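Local coordinates for protein spermidine N(1)-acetyltransferase (PDB 3K9U) that transfers an acetyl group from acetyl-CoA to polyamines such as spermidine, and so protects the cell against polyamine toxicity, at residues L8-L13 and N52-S57; E14-V19 and I75-L80. One frame throughout, in Å; residues are numbered along the deposited sequence.

Contact 1. Residues L8-L13 and N52-S57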
loop_
_atom_site.group_PDB
_atom_site.type_symbol
_atom_site.label_atom_id
_atom_site.label_comp_id
_atom_site.label_asym_id
_atom_site.label_seq_id
_atom_site.Cartn_x
_atom_site.Cartn_y
_atom_site.Cartn_z
ATOM N N LEU A 8 7.341 -12.581 -19.479
ATOM C CA LEU A 8 7.961 -11.299 -19.768
ATOM C C LEU A 8 8.708 -11.393 -21.080
ATOM O O LEU A 8 9.116 -12.481 -21.488
ATOM C CB LEU A 8 8.905 -10.905 -18.649
ATOM C CG LEU A 8 8.127 -10.580 -17.376
ATOM C CD1 LEU A 8 9.023 -10.723 -16.153
ATOM C CD2 LEU A 8 7.528 -9.201 -17.495
ATOM N N SER A 9 8.866 -10.259 -21.746
ATOM C CA SER A 9 9.567 -10.215 -23.005
ATOM C C SER A 9 10.414 -8.961 -22.974
ATOM O O SER A 9 10.312 -8.165 -22.016
ATOM C CB SER A 9 8.585 -10.204 -24.193
ATOM O OG SER A 9 8.040 -8.909 -24.378
ATOM N N ILE A 10 11.255 -8.785 -23.996
ATOM C CA ILE A 10 12.277 -7.739 -23.905
ATOM C C ILE A 10 11.654 -6.323 -23.911
ATOM O O ILE A 10 12.239 -5.380 -23.381
ATOM C CB ILE A 10 13.408 -7.873 -24.981
ATOM C CG1 ILE A 10 13.052 -7.161 -26.278
ATOM C CG2 ILE A 10 13.783 -9.350 -25.249
ATOM C CD1 ILE A 10 14.139 -7.343 -27.317
ATOM N N GLU A 11 10.471 -6.173 -24.487
ATOM C CA GLU A 11 9.763 -4.881 -24.432
ATOM C C GLU A 11 9.338 -4.503 -23.005
ATOM O O GLU A 11 9.054 -3.344 -22.737
ATOM C CB GLU A 11 8.550 -4.846 -25.371
ATOM C CG GLU A 11 7.816 -6.155 -25.490
ATOM C CD GLU A 11 6.398 -6.017 -26.002
ATOM O OE1 GLU A 11 6.148 -5.215 -26.939
ATOM O OE2 GLU A 11 5.532 -6.745 -25.461
ATOM N N ASP A 12 9.333 -5.466 -22.088
ATOM C CA ASP A 12 9.020 -5.182 -20.695
ATOM C C ASP A 12 10.222 -4.642 -19.916
ATOM O O ASP A 12 10.100 -4.347 -18.737
ATOM C CB ASP A 12 8.457 -6.434 -20.007
ATOM C CG ASP A 12 7.183 -6.934 -20.666
ATOM O OD1 ASP A 12 6.268 -6.110 -20.907
ATOM O OD2 ASP A 12 7.089 -8.149 -20.957
ATOM N N LEU A 13 11.367 -4.486 -20.561
ATOM C CA LEU A 13 12.612 -4.252 -19.830
ATOM C C LEU A 13 12.632 -2.995 -18.958
ATOM O O LEU A 13 12.972 -3.050 -17.758
ATOM C CB LEU A 13 13.798 -4.199 -20.804
ATOM C CG LEU A 13 15.146 -3.883 -20.156
ATOM C CD1 LEU A 13 15.643 -5.079 -19.371
ATOM C CD2 LEU A 13 16.120 -3.480 -21.227
ATOM N N ASN A 52 19.416 -10.455 -20.537
ATOM C CA ASN A 52 19.932 -11.815 -20.599
ATOM C C ASN A 52 19.008 -12.751 -19.842
ATOM O O ASN A 52 18.704 -13.845 -20.336
ATOM C CB ASN A 52 21.360 -11.888 -20.047
ATOM C CG ASN A 52 22.001 -13.255 -20.225
ATOM O OD1 ASN A 52 22.036 -13.817 -21.331
ATOM N ND2 ASN A 52 22.554 -13.787 -19.137
ATOM N N GLU A 53 18.525 -12.314 -18.671
ATOM C CA GLU A 53 17.628 -13.166 -17.868
ATOM C C GLU A 53 16.286 -13.375 -18.545
ATOM O O GLU A 53 15.759 -14.481 -18.549
ATOM C CB GLU A 53 17.399 -12.599 -16.471
ATOM C CG GLU A 53 18.620 -12.721 -15.538
ATOM C CD GLU A 53 18.507 -11.784 -14.315
ATOM O OE1 GLU A 53 17.638 -10.894 -14.319
ATOM O OE2 GLU A 53 19.280 -11.920 -13.361
ATOM N N ILE A 54 15.747 -12.296 -19.120
ATOM C CA ILE A 54 14.503 -12.372 -19.870
ATOM C C ILE A 54 14.665 -13.333 -21.047
ATOM O O ILE A 54 13.779 -14.168 -21.255
ATOM C CB ILE A 54 14.045 -10.961 -20.346
ATOM C CG1 ILE A 54 13.636 -10.083 -19.146
ATOM C CG2 ILE A 54 12.899 -11.037 -21.350
ATOM C CD1 ILE A 54 13.282 -8.614 -19.540
ATOM N N VAL A 55 15.775 -13.246 -21.804
ATOM C CA VAL A 55 15.962 -14.133 -22.964
ATOM C C VAL A 55 16.107 -15.590 -22.546
ATOM O O VAL A 55 15.523 -16.467 -23.176
ATOM C CB VAL A 55 17.145 -13.725 -23.894
ATOM C CG1 VAL A 55 17.338 -14.760 -25.080
ATOM C CG2 VAL A 55 16.912 -12.323 -24.445
ATOM N N ARG A 56 16.861 -15.835 -21.475
ATOM C CA ARG A 56 16.998 -17.182 -20.902
ATOM C C ARG A 56 15.638 -17.757 -20.544
ATOM O O ARG A 56 15.344 -18.914 -20.868
ATOM C CB ARG A 56 17.877 -17.169 -19.630
ATOM C CG ARG A 56 19.379 -17.147 -19.940
ATOM C CD ARG A 56 20.232 -16.942 -18.689
ATOM N NE ARG A 56 20.124 -18.074 -17.763
ATOM C CZ ARG A 56 19.599 -18.035 -16.528
ATOM N NH1 ARG A 56 19.116 -16.906 -15.979
ATOM N NH2 ARG A 56 19.567 -19.167 -15.812
ATOM N N SER A 57 14.819 -16.933 -19.885
ATOM C CA SER A 57 13.498 -17.354 -19.442
ATOM C C SER A 57 12.580 -17.749 -20.603
ATOM O O SER A 57 11.575 -18.407 -20.401
ATOM C CB SER A 57 12.833 -16.241 -18.630
ATOM O OG SER A 57 12.139 -15.329 -19.472
HETATM O O HOH W 1 9.509 -15.284 -19.632
#

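Contact 2. Residues E14-V19 and I75-L80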
loop_
_atom_site.group_PDB
_atom_site.type_symbol
_atom_site.label_atom_id
_atom_site.label_comp_id
_atom_site.label_asym_id
_atom_site.label_seq_id
_atom_site.Cartn_x
_atom_site.Cartn_y
_atom_site.Cartn_z
ATOM N N GLU A 14 12.300 -1.861 -19.555
ATOM C CA GLU A 14 12.452 -0.587 -18.864
ATOM C C GLU A 14 11.440 -0.471 -17.713
ATOM O O GLU A 14 11.763 0.059 -16.645
ATOM C CB GLU A 14 12.322 0.591 -19.849
ATOM C CG GLU A 14 13.437 0.626 -20.981
ATOM C CD GLU A 14 13.224 -0.389 -22.141
ATOM O OE1 GLU A 14 12.273 -1.211 -22.096
ATOM O OE2 GLU A 14 14.021 -0.365 -23.108
ATOM N N THR A 15 10.224 -0.971 -17.924
ATOM C CA THR A 15 9.190 -0.857 -16.902
ATOM C C THR A 15 9.511 -1.838 -15.756
ATOM O O THR A 15 9.328 -1.520 -14.572
ATOM C CB THR A 15 7.755 -0.998 -17.497
ATOM O OG1 THR A 15 7.604 -2.275 -18.110
ATOM C CG2 THR A 15 7.489 0.061 -18.573
ATOM N N LEU A 16 10.080 -2.990 -16.101
ATOM C CA LEU A 16 10.537 -3.956 -15.085
ATOM C C LEU A 16 11.579 -3.359 -14.105
ATOM O O LEU A 16 11.465 -3.530 -12.875
ATOM C CB LEU A 16 11.052 -5.219 -15.757
ATOM C CG LEU A 16 11.384 -6.428 -14.861
ATOM C CD1 LEU A 16 10.151 -7.049 -14.281
ATOM C CD2 LEU A 16 12.117 -7.464 -15.685
ATOM N N ILE A 17 12.530 -2.588 -14.629
ATOM C CA ILE A 17 13.506 -1.904 -13.774
ATOM C C ILE A 17 12.817 -0.928 -12.824
ATOM O O ILE A 17 13.180 -0.850 -11.654
ATOM C CB ILE A 17 14.558 -1.188 -14.585
ATOM C CG1 ILE A 17 15.372 -2.191 -15.419
ATOM C CG2 ILE A 17 15.529 -0.344 -13.691
ATOM C CD1 ILE A 17 16.263 -1.461 -16.459
ATOM N N GLU A 18 11.797 -0.220 -13.299
ATOM C CA GLU A 18 11.120 0.759 -12.449
ATOM C C GLU A 18 10.263 0.135 -11.359
ATOM O O GLU A 18 10.255 0.613 -10.252
ATOM C CB GLU A 18 10.298 1.740 -13.270
ATOM C CG GLU A 18 11.127 2.741 -14.116
ATOM C CD GLU A 18 12.521 3.064 -13.541
ATOM O OE1 GLU A 18 12.607 3.536 -12.380
ATOM O OE2 GLU A 18 13.534 2.844 -14.263
ATOM N N VAL A 19 9.544 -0.927 -11.681
ATOM C CA VAL A 19 8.813 -1.689 -10.700
ATOM C C VAL A 19 9.762 -2.187 -9.575
ATOM O O VAL A 19 9.545 -1.911 -8.373
ATOM C CB VAL A 19 8.128 -2.898 -11.392
ATOM C CG1 VAL A 19 7.559 -3.861 -10.382
ATOM C CG2 VAL A 19 7.040 -2.418 -12.384
ATOM N N ILE A 75 3.042 -4.087 -13.526
ATOM C CA ILE A 75 3.165 -3.585 -12.159
ATOM C C ILE A 75 3.779 -4.571 -11.152
ATOM O O ILE A 75 3.782 -4.304 -9.954
ATOM C CB ILE A 75 1.841 -3.044 -11.621
ATOM C CG1 ILE A 75 0.687 -4.070 -11.728
ATOM C CG2 ILE A 75 1.454 -1.716 -12.371
ATOM C CD1 ILE A 75 0.765 -5.338 -10.778
ATOM N N GLY A 76 4.257 -5.725 -11.616
ATOM C CA GLY A 76 4.842 -6.722 -10.713
ATOM C C GLY A 76 5.391 -7.889 -11.505
ATOM O O GLY A 76 5.108 -8.015 -12.712
ATOM N N PHE A 77 6.177 -8.737 -10.859
ATOM C CA PHE A 77 6.696 -9.921 -11.532
ATOM C C PHE A 77 7.096 -11.000 -10.558
ATOM O O PHE A 77 7.230 -10.739 -9.398
ATOM C CB PHE A 77 7.919 -9.543 -12.375
ATOM C CG PHE A 77 9.054 -8.953 -11.562
ATOM C CD1 PHE A 77 9.104 -7.581 -11.292
ATOM C CD2 PHE A 77 10.040 -9.754 -11.042
ATOM C CE1 PHE A 77 10.141 -7.029 -10.530
ATOM C CE2 PHE A 77 11.077 -9.207 -10.282
ATOM C CZ PHE A 77 11.125 -7.835 -10.032
ATOM N N ILE A 78 7.332 -12.203 -11.064
ATOM C CA ILE A 78 7.751 -13.315 -10.248
ATOM C C ILE A 78 8.782 -14.117 -11.023
ATOM O O ILE A 78 8.691 -14.220 -12.244
ATOM C CB ILE A 78 6.543 -14.197 -9.844
ATOM C CG1 ILE A 78 6.932 -15.135 -8.696
ATOM C CG2 ILE A 78 5.993 -14.957 -11.061
ATOM C CD1 ILE A 78 5.789 -16.077 -8.173
ATOM N N GLU A 79 9.784 -14.643 -10.319
ATOM C CA GLU A 79 10.813 -15.479 -10.913
ATOM C C GLU A 79 10.959 -16.754 -10.090
ATOM O O GLU A 79 11.147 -16.690 -8.889
ATOM C CB GLU A 79 12.168 -14.744 -10.980
ATOM C CG GLU A 79 13.293 -15.572 -11.730
ATOM C CD GLU A 79 14.650 -14.854 -11.854
ATOM O OE1 GLU A 79 15.252 -14.461 -10.816
ATOM O OE2 GLU A 79 15.126 -14.684 -13.006
ATOM N N LEU A 80 10.876 -17.903 -10.744
ATOM C CA LEU A 80 11.188 -19.182 -10.098
ATOM C C LEU A 80 12.075 -20.070 -10.953
ATOM O O LEU A 80 11.917 -20.089 -12.161
ATOM C CB LEU A 80 9.918 -19.969 -9.786
ATOM C CG LEU A 80 8.764 -19.234 -9.141
ATOM C CD1 LEU A 80 7.826 -18.773 -10.222
ATOM C CD2 LEU A 80 8.081 -20.194 -8.170
#

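Contact 1. Residues L8-L13 and N52-S57
I54 reaches from helix 47-59 into the chain at S9, and what it meets there is mainly backbone. Its CG2 methyl lies 3.6 Å from S9 C, and CD1, at the end of the other branch, comes within 3.9 Å of S9 O. The first torsion explains this division: with CG2 opposite the backbone N and CG1 beside it (chi1 -68°), the two branches reach the segment 8-13 separately. That is the close-packed part. A lighter inner contact joins CD1 to CD1 of L13 at 4.3 Å, where helix 13-27 begins.

Toward solvent the fit is looser. The CG2 methyl of I10 lies 4.4 Å from V55 CG2, both residues being exposed. A separate, polar link joins two buried residues: a water donates to S57 OG at 2.6 Å and weakly to L8 O.

The receiving turn is stabilised from within. S9 N donates to D12 OD2 over 2.9 Å, on the anti side of the carboxylate and 21° out of its plane, while D12 N donates to the backbone S9 O, a bond of the 3-10 turn. Between 8-13 and 52-57 themselves the contact thus rests mainly on van der Waals packing of I54, and the direct polar tie from the same helix comes one residue further on, from Q58 NE2 to L8 O.

Contact 2. Residues E14-V19 and I75-L80
Helix 14-19 crosses strand 75-80 almost perpendicularly, at -92°, with the two short axes 8.2 Å apart at their closest. Contact is confined to the start of the strand segment, where the CA atoms of V19 and I75 are the nearest pair across it, 6.1 Å apart. Here I75 and G76 both face A68 of the adjacent strand 63-70 in a classic beta bulge.

V19 packs against this irregular backbone. Its CG1 sits 3.8 Å from I75 O and 4.0 Å from G76 CA, while CG2 approaches I75 CA. The same CG1 meets the F77 ring at its edge, close to the ring plane, 4.1 Å from CE1. L16 crosses F77 at about a right angle, and its CD1 is only 3.2 Å from F77 CD1, a tight approach oblique to the ring. F77 CG stands between its own backbone N and carbonyl carbon (chi1 60°), a placement that sets the ring beside both helix residues. Replacing F77 by an alanine would probably open a gap beside L16 CD1 and take from V19 CG1 the ring edge it packs against.

On the other face of the strand, I75 and I78 touch helix 103-118, so this part of the GNAT fold has helices on both sides of the sheet. L94, a neighbour of G76, belongs to the acetyl-CoA site. All five touching residues are buried and no hydrogen bond crosses, which implies that the helix is seated by apolar shape and van der Waals contact.

How the contacts relate
Helix 13-27 ties the contacts together: contact 1 includes its first residue and the turn before it, contact 2 its next residues. Contact 2 belongs to the core, its centre about 8 Å from the chain's centre, whereas the centre of contact 1 lies about 14 Å from it and that contact is only partly buried. Their chemistry follows this placement: the inner helix-on-sheet packing relies on apolar side chains, without a hydrogen bond across, but the outer helix-on-turn packing adds exposed methyls and a bridging water. The two are physically continuous, since L8 CD1 lies 4.1 Å from F77 CB and I54 CD1 lies 4.2 Å from L16 CD2. One hydrophobic layer thus runs from helix 47-59 to strand 73-83.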